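Local coordinates for protein DOA1 (Saccharomyces cerevisiae, PDB 3ODT) that probably binds ubiquitin through its WD40 beta-propeller domain and takes part in regulating the turnover of F-box proteins, at residues 25-28 against 32-35; 138-143 against 173-178; 232-237 against 248-253; 53-58 against 72-77. All blocks are in the same frame, centred on the assembly; numbering follows the deposited sequence.

Contact 1 (25-28 against 32-35); sequences VAVD and VASV
Val-27 sits where the strand of Ala-26 turns a corner, yet its CG2 still reaches back over the hairpin to within 4.4 Å of Ala-33 CB. The kink is a classic beta bulge: Val-27 and Asp-28 together face a single residue of the returning strand, and Val-27 supplies the helix-like backbone angles (psi -55°) that such a bulge needs. Just before it the pairing is regular. Val-25 and Ala-33 form an antiparallel hydrogen-bonded pair, with Val-25 N donating a hydrogen bond to Ala-33 O at 2.9 Å. The return bond, from Ala-33 N to Val-25 O, is also 2.9 Å long and the straighter of the two, at 167° about the hydrogen. The oxygen of Val-25 also has Val-32 CA 3.4 Å away, in a bent CA-H...O contact.

Next along comes the non-hydrogen-bonded pair of Ala-26 and Val-32, whose CA atoms draw in to 4.6 Å; their side chains take the other face. On the face of Val-25, chi1 of 64° lodges CG1 between the backbone N and the carbonyl carbon, and this methyl meets Ala-33 CB at 3.8 Å.

The hairpin of strands 21-26 and 31-36 forms the inner part of a propeller blade. Ser-34 OG bonds both His-17 NE2 and Trp-44 NE1, as in the hydrogen-bond network of WD40 repeats, and Asp-273 OD2 of another blade takes the N-H of Ala-26. Strand 40-46 continues the sheet beyond Val-32, while Val-25 and Val-27 pack respectively on Val-65 and Tyr-67 of strand 62-68, in the next blade.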
loop_
_atom_site.group_PDB
_atom_site.type_symbol
_atom_site.label_atom_id
_atom_site.label_comp_id
_atom_site.label_asym_id
_atom_site.label_seq_id
_atom_site.Cartn_x
_atom_site.Cartn_y
_atom_site.Cartn_z
ATOM N N VAL A 25 -3.349 -2.942 6.123
ATOM C CA VAL A 25 -4.057 -3.778 5.181
ATOM C C VAL A 25 -5.362 -4.263 5.799
ATOM O O VAL A 25 -5.416 -4.618 6.986
ATOM C CB VAL A 25 -3.155 -4.971 4.685
ATOM C CG1 VAL A 25 -2.784 -5.934 5.824
ATOM C CG2 VAL A 25 -3.800 -5.725 3.543
ATOM N N ALA A 26 -6.414 -4.312 4.985
ATOM C CA ALA A 26 -7.647 -4.962 5.343
ATOM C C ALA A 26 -7.487 -6.478 5.221
ATOM O O ALA A 26 -6.965 -7.005 4.216
ATOM C CB ALA A 26 -8.756 -4.505 4.422
ATOM N N VAL A 27 -7.935 -7.183 6.238
ATOM C CA VAL A 27 -7.972 -8.626 6.178
ATOM C C VAL A 27 -9.412 -9.024 5.851
ATOM O O VAL A 27 -9.675 -9.773 4.904
ATOM C CB VAL A 27 -7.500 -9.222 7.490
ATOM C CG1 VAL A 27 -7.805 -10.709 7.544
ATOM C CG2 VAL A 27 -6.000 -8.953 7.660
ATOM N N ASP A 28 -10.343 -8.553 6.670
ATOM C CA ASP A 28 -11.764 -8.606 6.334
ATOM C C ASP A 28 -12.467 -7.444 7.030
ATOM O O ASP A 28 -11.793 -6.608 7.635
ATOM C CB ASP A 28 -12.389 -9.967 6.627
ATOM C CG ASP A 28 -12.361 -10.348 8.094
ATOM O OD1 ASP A 28 -12.595 -9.509 8.978
ATOM O OD2 ASP A 28 -12.142 -11.546 8.373
ATOM N N VAL A 32 -8.091 -5.949 10.650
ATOM C CA VAL A 32 -7.113 -5.185 9.909
ATOM C C VAL A 32 -5.735 -5.441 10.514
ATOM O O VAL A 32 -5.602 -5.809 11.696
ATOM C CB VAL A 32 -7.431 -3.685 9.859
ATOM C CG1 VAL A 32 -8.859 -3.433 9.324
ATOM C CG2 VAL A 32 -7.241 -3.016 11.194
ATOM N N ALA A 33 -4.702 -5.201 9.715
ATOM C CA ALA A 33 -3.334 -5.400 10.171
ATOM C C ALA A 33 -2.464 -4.197 9.850
ATOM O O ALA A 33 -2.715 -3.444 8.905
ATOM C CB ALA A 33 -2.750 -6.661 9.583
ATOM N N SER A 34 -1.444 -4.009 10.662
ATOM C CA SER A 34 -0.560 -2.860 10.508
ATOM C C SER A 34 0.855 -3.257 10.868
ATOM O O SER A 34 1.069 -4.170 11.644
ATOM C CB SER A 34 -1.019 -1.714 11.417
ATOM O OG SER A 34 -1.081 -2.158 12.769
ATOM N N VAL A 35 1.817 -2.545 10.275
ATOM C CA VAL A 35 3.220 -2.738 10.614
ATOM C C VAL A 35 3.848 -1.386 10.861
ATOM O O VAL A 35 3.338 -0.347 10.411
ATOM C CB VAL A 35 3.980 -3.521 9.524
ATOM C CG1 VAL A 35 3.360 -4.911 9.256
ATOM C CG2 VAL A 35 4.067 -2.714 8.246
#

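Contact 2 (138-143 against 173-178); sequences LQAHNA and DKVIKT
Ala-140 CB and Val-175 CG2 meet methyl to methyl at 3.5 Å, a close approach for two saturated carbons. Val-175 has chi1 of 176°, which turns CG1 away from the backbone N and leaves CG2 beside it to do the touching. The second apolar contact lies at Leu-138, whose CD2 rests 3.7 Å from Asp-173 CA. The two side chains cross obliquely there, and the leucine branch leans on the aliphatic base of the aspartate, with CD2 4.2 Å from CB, rather than on its carboxylate.

The charged interaction stays within 173-178: Lys-174 NZ binds Asp-173 OD1 at 3.1 Å, approaching on the syn side of the carboxylate. Between the segments themselves hydrogen bonds are absent, backbone as well as side chain. Polar anchoring comes from the blade instead, where His-141 binds Thr-160 OG1 through NE2 and Asp-164 OD2 through ND1, part of the network familiar from WD40 repeats. Trp-170 touches Leu-138, Ala-140 and Val-175 alike.

Strands 133-139 and 174-179 are the outer strands of successive blades, so their rims adhere by small patches of methyl packing. Because the ion pair is formed within one segment, charge probably adds little to the attraction between the two.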
loop_
_atom_site.group_PDB
_atom_site.type_symbol
_atom_site.label_atom_id
_atom_site.label_comp_id
_atom_site.label_asym_id
_atom_site.label_seq_id
_atom_site.Cartn_x
_atom_site.Cartn_y
_atom_site.Cartn_z
ATOM N N LEU A 138 12.762 -8.345 -11.131
ATOM C CA LEU A 138 12.524 -7.212 -12.016
ATOM C C LEU A 138 13.588 -6.154 -11.756
ATOM O O LEU A 138 13.441 -5.294 -10.892
ATOM C CB LEU A 138 11.133 -6.633 -11.768
ATOM C CG LEU A 138 9.948 -7.617 -11.754
ATOM C CD1 LEU A 138 8.610 -6.898 -11.736
ATOM C CD2 LEU A 138 9.979 -8.580 -12.926
ATOM N N GLN A 139 14.660 -6.265 -12.522
ATOM C CA GLN A 139 15.868 -5.481 -12.379
ATOM C C GLN A 139 16.037 -4.612 -13.638
ATOM O O GLN A 139 16.250 -5.131 -14.739
ATOM C CB GLN A 139 17.065 -6.439 -12.182
ATOM C CG GLN A 139 18.371 -5.773 -11.698
ATOM C CD GLN A 139 19.389 -6.790 -11.140
ATOM O OE1 GLN A 139 19.136 -7.450 -10.121
ATOM N NE2 GLN A 139 20.543 -6.908 -11.798
ATOM N N ALA A 140 15.922 -3.300 -13.450
ATOM C CA ALA A 140 16.018 -2.343 -14.544
ATOM C C ALA A 140 16.071 -0.902 -14.033
ATOM O O ALA A 140 16.824 -0.082 -14.557
ATOM C CB ALA A 140 14.856 -2.522 -15.509
ATOM N N HIS A 141 15.273 -0.596 -13.012
ATOM C CA HIS A 141 15.236 0.755 -12.465
ATOM C C HIS A 141 16.600 1.173 -11.923
ATOM O O HIS A 141 17.371 0.338 -11.439
ATOM C CB HIS A 141 14.216 0.882 -11.332
ATOM C CG HIS A 141 12.802 0.959 -11.799
ATOM N ND1 HIS A 141 12.299 2.061 -12.461
ATOM C CD2 HIS A 141 11.768 0.093 -11.663
ATOM C CE1 HIS A 141 11.023 1.849 -12.738
ATOM N NE2 HIS A 141 10.681 0.669 -12.259
ATOM N N ASN A 142 16.859 2.481 -11.958
ATOM C CA ASN A 142 18.140 3.043 -11.550
ATOM C C ASN A 142 18.168 3.590 -10.125
ATOM O O ASN A 142 19.157 4.170 -9.701
ATOM C CB ASN A 142 18.533 4.179 -12.511
ATOM C CG ASN A 142 20.016 4.309 -12.670
ATOM O OD1 ASN A 142 20.767 3.393 -12.329
ATOM N ND2 ASN A 142 20.457 5.444 -13.205
ATOM N N ALA A 143 17.069 3.420 -9.410
ATOM C CA ALA A 143 16.914 3.887 -8.056
ATOM C C ALA A 143 15.795 3.090 -7.399
ATOM O O ALA A 143 15.168 2.235 -8.045
ATOM C CB ALA A 143 16.609 5.386 -8.019
ATOM N N ASP A 173 10.208 -11.189 -16.597
ATOM C CA ASP A 173 11.196 -10.321 -15.966
ATOM C C ASP A 173 11.812 -9.281 -16.892
ATOM O O ASP A 173 12.885 -8.741 -16.594
ATOM C CB ASP A 173 12.290 -11.160 -15.300
ATOM C CG ASP A 173 13.085 -11.975 -16.282
ATOM O OD1 ASP A 173 12.745 -11.983 -17.479
ATOM O OD2 ASP A 173 14.073 -12.607 -15.843
ATOM N N LYS A 174 11.108 -8.965 -17.977
ATOM C CA LYS A 174 11.584 -7.962 -18.918
ATOM C C LYS A 174 10.686 -6.735 -18.961
ATOM O O LYS A 174 9.488 -6.817 -18.953
ATOM C CB LYS A 174 11.693 -8.568 -20.312
ATOM C CG LYS A 174 12.614 -9.790 -20.295
ATOM C CD LYS A 174 12.915 -10.376 -21.649
ATOM C CE LYS A 174 13.917 -11.550 -21.520
ATOM N NZ LYS A 174 13.556 -12.493 -20.418
ATOM N N VAL A 175 11.303 -5.565 -19.029
ATOM C CA VAL A 175 10.535 -4.343 -19.178
ATOM C C VAL A 175 10.039 -4.319 -20.615
ATOM O O VAL A 175 10.828 -4.516 -21.556
ATOM C CB VAL A 175 11.398 -3.102 -18.958
ATOM C CG1 VAL A 175 10.587 -1.835 -19.206
ATOM C CG2 VAL A 175 12.032 -3.122 -17.566
ATOM N N ILE A 176 8.749 -4.057 -20.792
ATOM C CA ILE A 176 8.184 -3.925 -22.143
ATOM C C ILE A 176 7.744 -2.503 -22.452
ATOM O O ILE A 176 7.606 -2.133 -23.611
ATOM C CB ILE A 176 7.020 -4.928 -22.398
ATOM C CG1 ILE A 176 5.864 -4.722 -21.402
ATOM C CG2 ILE A 176 7.551 -6.356 -22.336
ATOM C CD1 ILE A 176 4.597 -5.476 -21.780
ATOM N N LYS A 177 7.583 -1.696 -21.418
ATOM C CA LYS A 177 7.306 -0.275 -21.609
ATOM C C LYS A 177 7.726 0.568 -20.409
ATOM O O LYS A 177 7.532 0.149 -19.259
ATOM C CB LYS A 177 5.814 -0.078 -21.867
ATOM C CG LYS A 177 5.451 1.349 -22.310
ATOM C CD LYS A 177 3.990 1.417 -22.762
ATOM C CE LYS A 177 3.628 2.783 -23.295
ATOM N NZ LYS A 177 4.262 3.142 -24.601
ATOM N N THR A 178 8.288 1.736 -20.694
ATOM C CA THR A 178 8.639 2.711 -19.666
ATOM C C THR A 178 7.824 3.969 -19.860
ATOM O O THR A 178 7.670 4.458 -20.984
ATOM C CB THR A 178 10.146 3.029 -19.689
ATOM O OG1 THR A 178 10.879 1.837 -19.405
ATOM C CG2 THR A 178 10.491 4.040 -18.644
#

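Contact 3 (232-237 against 248-253); sequences KLLPNG and VRIWSK
A type I turn ends the inner strand of a propeller blade, and its two end residues, Leu-234 and Gly-237, are the ones that meet Ile-250 on the blade's third strand and Lys-253 just beyond its end. The turn is closed by Gly-237 N bonding Leu-234 O at 2.9 Å. Gly-237 has a positive phi of 93°, at which a CB would press on the preceding carbonyl oxygen, and the residue has none. Its own carbonyl oxygen lies 3.4 Å from Lys-253 CB, a snug van der Waals approach. The CG of Lys-253 is also near, 4.1 Å from Gly-237 O; beyond it the chain bends sharply at chi2 (-94°), and this carries the amine away from the turn.

In the WD40 blade the four strands run in sequence from the axis outward, so 228-233 and 247-251 are separated by strand 239-243, and the contact passes across the end of that middle strand. At Leu-234 the bridge is made by side chains: its CD1 touches Ile-250 CG2 at 4.2 Å, and the two chains lie at about a right angle to each other. The isoleucine presents this methyl because CG2 is anti to its backbone N, while CG1 lies beside that N, anti to the carbonyl carbon.

Tyr-8, from the N-terminal stretch of the chain, packs on both Leu-234 and Ile-250. Deeper in the blade Trp-251 NE1 binds Ser-241 OG on the intervening strand, and the carbonyl oxygen of Lys-253 accepts a bond from Tyr-221 OH.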
loop_
_atom_site.group_PDB
_atom_site.type_symbol
_atom_site.label_atom_id
_atom_site.label_comp_id
_atom_site.label_asym_id
_atom_site.label_seq_id
_atom_site.Cartn_x
_atom_site.Cartn_y
_atom_site.Cartn_z
ATOM N N LYS A 232 -5.149 4.101 -3.199
ATOM C CA LYS A 232 -5.946 2.888 -3.307
ATOM C C LYS A 232 -7.255 3.219 -3.995
ATOM O O LYS A 232 -7.703 4.350 -3.970
ATOM C CB LYS A 232 -6.257 2.263 -1.944
ATOM C CG LYS A 232 -5.047 1.744 -1.184
ATOM C CD LYS A 232 -4.476 0.479 -1.803
ATOM C CE LYS A 232 -3.048 0.267 -1.327
ATOM N NZ LYS A 232 -2.947 -0.081 0.138
ATOM N N LEU A 233 -7.850 2.221 -4.617
ATOM C CA LEU A 233 -9.198 2.330 -5.162
ATOM C C LEU A 233 -10.223 1.749 -4.198
ATOM O O LEU A 233 -10.094 0.626 -3.724
ATOM C CB LEU A 233 -9.306 1.610 -6.519
ATOM C CG LEU A 233 -8.328 2.112 -7.577
ATOM C CD1 LEU A 233 -8.336 1.236 -8.829
ATOM C CD2 LEU A 233 -8.644 3.581 -7.912
ATOM N N LEU A 234 -11.249 2.542 -3.909
ATOM C CA LEU A 234 -12.399 2.106 -3.147
ATOM C C LEU A 234 -13.287 1.184 -3.965
ATOM O O LEU A 234 -13.218 1.138 -5.192
ATOM C CB LEU A 234 -13.183 3.346 -2.708
ATOM C CG LEU A 234 -12.477 4.148 -1.622
ATOM C CD1 LEU A 234 -13.037 5.556 -1.545
ATOM C CD2 LEU A 234 -12.592 3.441 -0.274
ATOM N N PRO A 235 -14.142 0.439 -3.276
ATOM C CA PRO A 235 -15.085 -0.442 -3.971
ATOM C C PRO A 235 -15.891 0.241 -5.075
ATOM O O PRO A 235 -16.184 -0.422 -6.084
ATOM C CB PRO A 235 -16.018 -0.921 -2.849
ATOM C CG PRO A 235 -15.156 -0.882 -1.609
ATOM C CD PRO A 235 -14.184 0.271 -1.810
ATOM N N ASN A 236 -16.233 1.521 -4.919
ATOM C CA ASN A 236 -17.046 2.228 -5.931
ATOM C C ASN A 236 -16.175 2.902 -7.007
ATOM O O ASN A 236 -16.682 3.677 -7.826
ATOM C CB ASN A 236 -17.932 3.285 -5.259
ATOM C CG ASN A 236 -17.128 4.475 -4.726
ATOM O OD1 ASN A 236 -15.914 4.475 -4.767
ATOM N ND2 ASN A 236 -17.815 5.488 -4.224
ATOM N N GLY A 237 -14.872 2.641 -6.964
ATOM C CA GLY A 237 -13.944 3.178 -7.941
ATOM C C GLY A 237 -13.261 4.496 -7.596
ATOM O O GLY A 237 -12.306 4.886 -8.289
ATOM N N VAL A 248 -5.701 12.678 4.274
ATOM C CA VAL A 248 -6.292 11.587 3.502
ATOM C C VAL A 248 -7.311 12.255 2.598
ATOM O O VAL A 248 -8.110 13.072 3.068
ATOM C CB VAL A 248 -6.996 10.553 4.410
ATOM C CG1 VAL A 248 -7.678 9.493 3.559
ATOM C CG2 VAL A 248 -5.971 9.910 5.347
ATOM N N ARG A 249 -7.296 11.928 1.317
ATOM C CA ARG A 249 -8.185 12.587 0.380
ATOM C C ARG A 249 -8.965 11.566 -0.405
ATOM O O ARG A 249 -8.444 10.496 -0.732
ATOM C CB ARG A 249 -7.429 13.533 -0.538
ATOM C CG ARG A 249 -6.753 14.627 0.239
ATOM C CD ARG A 249 -6.035 15.607 -0.654
ATOM N NE ARG A 249 -5.269 16.585 0.127
ATOM C CZ ARG A 249 -5.270 17.892 -0.058
ATOM N NH1 ARG A 249 -6.066 18.462 -0.947
ATOM N NH2 ARG A 249 -4.479 18.634 0.709
ATOM N N ILE A 250 -10.200 11.908 -0.742
ATOM C CA ILE A 250 -11.044 11.021 -1.520
ATOM C C ILE A 250 -11.415 11.756 -2.792
ATOM O O ILE A 250 -11.851 12.902 -2.716
ATOM C CB ILE A 250 -12.315 10.613 -0.735
ATOM C CG1 ILE A 250 -11.926 9.808 0.513
ATOM C CG2 ILE A 250 -13.237 9.749 -1.590
ATOM C CD1 ILE A 250 -12.073 10.558 1.782
ATOM N N TRP A 251 -11.232 11.111 -3.946
ATOM C CA TRP A 251 -11.439 11.749 -5.255
ATOM C C TRP A 251 -12.384 10.931 -6.154
ATOM O O TRP A 251 -12.424 9.693 -6.117
ATOM C CB TRP A 251 -10.122 11.846 -6.024
ATOM C CG TRP A 251 -8.920 12.304 -5.274
ATOM C CD1 TRP A 251 -8.183 11.566 -4.410
ATOM C CD2 TRP A 251 -8.275 13.584 -5.364
ATOM N NE1 TRP A 251 -7.108 12.302 -3.949
ATOM C CE2 TRP A 251 -7.151 13.549 -4.513
ATOM C CE3 TRP A 251 -8.549 14.760 -6.068
ATOM C CZ2 TRP A 251 -6.289 14.642 -4.354
ATOM C CZ3 TRP A 251 -7.695 15.857 -5.899
ATOM C CH2 TRP A 251 -6.573 15.779 -5.057
ATOM N N SER A 252 -13.120 11.629 -7.006
ATOM C CA SER A 252 -13.779 10.980 -8.108
ATOM C C SER A 252 -12.741 10.610 -9.165
ATOM O O SER A 252 -12.091 11.473 -9.736
ATOM C CB SER A 252 -14.800 11.906 -8.744
ATOM O OG SER A 252 -15.195 11.385 -9.992
ATOM N N LYS A 253 -12.581 9.320 -9.418
ATOM C CA LYS A 253 -11.652 8.877 -10.448
ATOM C C LYS A 253 -12.134 9.368 -11.799
ATOM O O LYS A 253 -11.337 9.820 -12.615
ATOM C CB LYS A 253 -11.537 7.356 -10.420
ATOM C CG LYS A 253 -10.693 6.770 -11.512
ATOM C CD LYS A 253 -11.546 6.385 -12.672
ATOM C CE LYS A 253 -10.861 5.360 -13.552
ATOM N NZ LYS A 253 -11.619 5.223 -14.809
#

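Contact 4 (53-58 against 72-77); sequences TVVYTG and ELLLFG
The backbones keep well apart, with Val-55 and Leu-74 CA atoms 9.3 Å from each other, so strands 50-57 and 73-78 face one another through side chains alone. A classic beta bulge, in which Val-55 and Tyr-56 both lie opposite Val-41, lets these two consecutive residues point toward the neighbouring blade. Tyr-56 meets Phe-76 in an oblique aromatic pair, ring centres 4.7 Å apart and planes inclined at 46°. One corner of the phenylalanine does the touching: its CE2 lies over a face of the tyrosine near the rim, 3.5 Å from Tyr-56 CD2, while its CZ comes 3.6 Å from Tyr-56 CG. Phe-76 has chi1 of 51°, which tucks the ring between its own backbone N and carbonyl carbon and aims it across the gap.

Farther along, Val-55 CG2 and Leu-74 CD1 make a looser methyl contact at 4.2 Å. Val-41 and Val-86 add to the same apolar cluster, each touching both Val-55 and Phe-76.

Here the outermost strand of one blade, 50-57, packs on the second strand of the next, 73-78; apolar packing of this kind between successive sheets is typical of a beta propeller.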
loop_
_atom_site.group_PDB
_atom_site.type_symbol
_atom_site.label_atom_id
_atom_site.label_comp_id
_atom_site.label_asym_id
_atom_site.label_seq_id
_atom_site.Cartn_x
_atom_site.Cartn_y
_atom_site.Cartn_z
ATOM N N THR A 53 -3.645 -7.130 18.860
ATOM C CA THR A 53 -2.688 -8.089 19.369
ATOM C C THR A 53 -1.430 -8.073 18.490
ATOM O O THR A 53 -1.503 -7.925 17.266
ATOM C CB THR A 53 -3.242 -9.523 19.300
ATOM O OG1 THR A 53 -4.539 -9.576 19.895
ATOM C CG2 THR A 53 -2.346 -10.449 20.055
ATOM N N VAL A 54 -0.267 -8.235 19.102
ATOM C CA VAL A 54 0.975 -8.335 18.369
ATOM C C VAL A 54 1.145 -9.771 17.903
ATOM O O VAL A 54 1.208 -10.694 18.727
ATOM C CB VAL A 54 2.199 -7.930 19.221
ATOM C CG1 VAL A 54 3.475 -8.157 18.456
ATOM C CG2 VAL A 54 2.087 -6.476 19.628
ATOM N N VAL A 55 1.237 -9.958 16.592
ATOM C CA VAL A 55 1.374 -11.299 16.025
ATOM C C VAL A 55 2.799 -11.578 15.587
ATOM O O VAL A 55 3.147 -12.723 15.316
ATOM C CB VAL A 55 0.381 -11.540 14.868
ATOM C CG1 VAL A 55 -1.073 -11.523 15.401
ATOM C CG2 VAL A 55 0.566 -10.537 13.765
ATOM N N TYR A 56 3.633 -10.538 15.563
ATOM C CA TYR A 56 5.063 -10.712 15.295
ATOM C C TYR A 56 5.847 -9.517 15.830
ATOM O O TYR A 56 5.426 -8.385 15.690
ATOM C CB TYR A 56 5.340 -10.855 13.777
ATOM C CG TYR A 56 6.829 -10.825 13.439
ATOM C CD1 TYR A 56 7.571 -11.990 13.352
ATOM C CD2 TYR A 56 7.485 -9.617 13.224
ATOM C CE1 TYR A 56 8.936 -11.939 13.042
ATOM C CE2 TYR A 56 8.815 -9.557 12.904
ATOM C CZ TYR A 56 9.542 -10.707 12.815
ATOM O OH TYR A 56 10.895 -10.613 12.518
ATOM N N THR A 57 6.995 -9.794 16.426
ATOM C CA THR A 57 7.937 -8.767 16.852
ATOM C C THR A 57 9.326 -9.113 16.378
ATOM O O THR A 57 9.772 -10.268 16.491
ATOM C CB THR A 57 8.037 -8.641 18.376
ATOM O OG1 THR A 57 6.736 -8.504 18.936
ATOM C CG2 THR A 57 8.836 -7.414 18.730
ATOM N N GLY A 58 10.019 -8.077 15.895
ATOM C CA GLY A 58 11.436 -8.143 15.557
ATOM C C GLY A 58 12.062 -6.782 15.787
ATOM O O GLY A 58 11.368 -5.824 16.158
ATOM N N GLU A 72 -3.959 -17.391 4.362
ATOM C CA GLU A 72 -4.324 -16.568 5.527
ATOM C C GLU A 72 -3.075 -16.193 6.295
ATOM O O GLU A 72 -2.986 -16.367 7.519
ATOM C CB GLU A 72 -5.366 -17.291 6.394
ATOM C CG GLU A 72 -6.580 -17.677 5.550
ATOM C CD GLU A 72 -7.814 -18.054 6.347
ATOM O OE1 GLU A 72 -7.905 -17.735 7.548
ATOM O OE2 GLU A 72 -8.726 -18.634 5.755
ATOM N N LEU A 73 -2.129 -15.619 5.556
ATOM C CA LEU A 73 -0.894 -15.122 6.102
ATOM C C LEU A 73 -0.774 -13.638 5.899
ATOM O O LEU A 73 -1.020 -13.125 4.805
ATOM C CB LEU A 73 0.319 -15.748 5.445
ATOM C CG LEU A 73 0.493 -17.240 5.690
ATOM C CD1 LEU A 73 1.636 -17.750 4.824
ATOM C CD2 LEU A 73 0.736 -17.528 7.153
ATOM N N LEU A 74 -0.377 -12.971 6.967
ATOM C CA LEU A 74 0.089 -11.604 6.867
ATOM C C LEU A 74 1.553 -11.623 6.439
ATOM O O LEU A 74 2.395 -12.215 7.126
ATOM C CB LEU A 74 -0.037 -10.892 8.209
ATOM C CG LEU A 74 -1.473 -10.609 8.634
ATOM C CD1 LEU A 74 -1.482 -10.187 10.067
ATOM C CD2 LEU A 74 -2.144 -9.562 7.758
ATOM N N LEU A 75 1.843 -10.982 5.316
ATOM C CA LEU A 75 3.211 -10.896 4.796
ATOM C C LEU A 75 3.756 -9.498 5.083
ATOM O O LEU A 75 3.046 -8.508 4.925
ATOM C CB LEU A 75 3.258 -11.172 3.293
ATOM C CG LEU A 75 2.597 -12.445 2.796
ATOM C CD1 LEU A 75 2.788 -12.560 1.312
ATOM C CD2 LEU A 75 3.186 -13.603 3.482
ATOM N N PHE A 76 5.014 -9.398 5.486
ATOM C CA PHE A 76 5.528 -8.115 5.922
ATOM C C PHE A 76 7.038 -8.046 5.673
ATOM O O PHE A 76 7.746 -9.063 5.667
ATOM C CB PHE A 76 5.191 -7.880 7.405
ATOM C CG PHE A 76 5.567 -9.011 8.298
ATOM C CD1 PHE A 76 4.702 -10.072 8.508
ATOM C CD2 PHE A 76 6.794 -9.032 8.933
ATOM C CE1 PHE A 76 5.057 -11.124 9.297
ATOM C CE2 PHE A 76 7.125 -10.093 9.774
ATOM C CZ PHE A 76 6.250 -11.124 9.949
ATOM N N GLY A 77 7.526 -6.844 5.460
ATOM C CA GLY A 77 8.936 -6.653 5.215
ATOM C C GLY A 77 9.375 -5.245 5.568
ATOM O O GLY A 77 8.566 -4.359 5.863
#

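Contacts 1 and 4 adjoin: Leu-74, in the interface of contact 4, also packs with its CD2 on Ala-33 CB of contact 1 at 3.5 Å, while Phe-76 meets Val-35. Contact 1 alone among the four is tied by backbone hydrogen bonds, since it pairs neighbouring strands of one blade; contact 3 joins the ends of the first and third strands of one blade, past the one between. Contacts 2 and 4 join successive blades by side chains. Contact 4 is buried and aromatic; contacts 1 and 3 are partly buried, contact 1 nearest the chain's centre; contact 2 lies near the outer surface and uses small methyl patches beside charged groups.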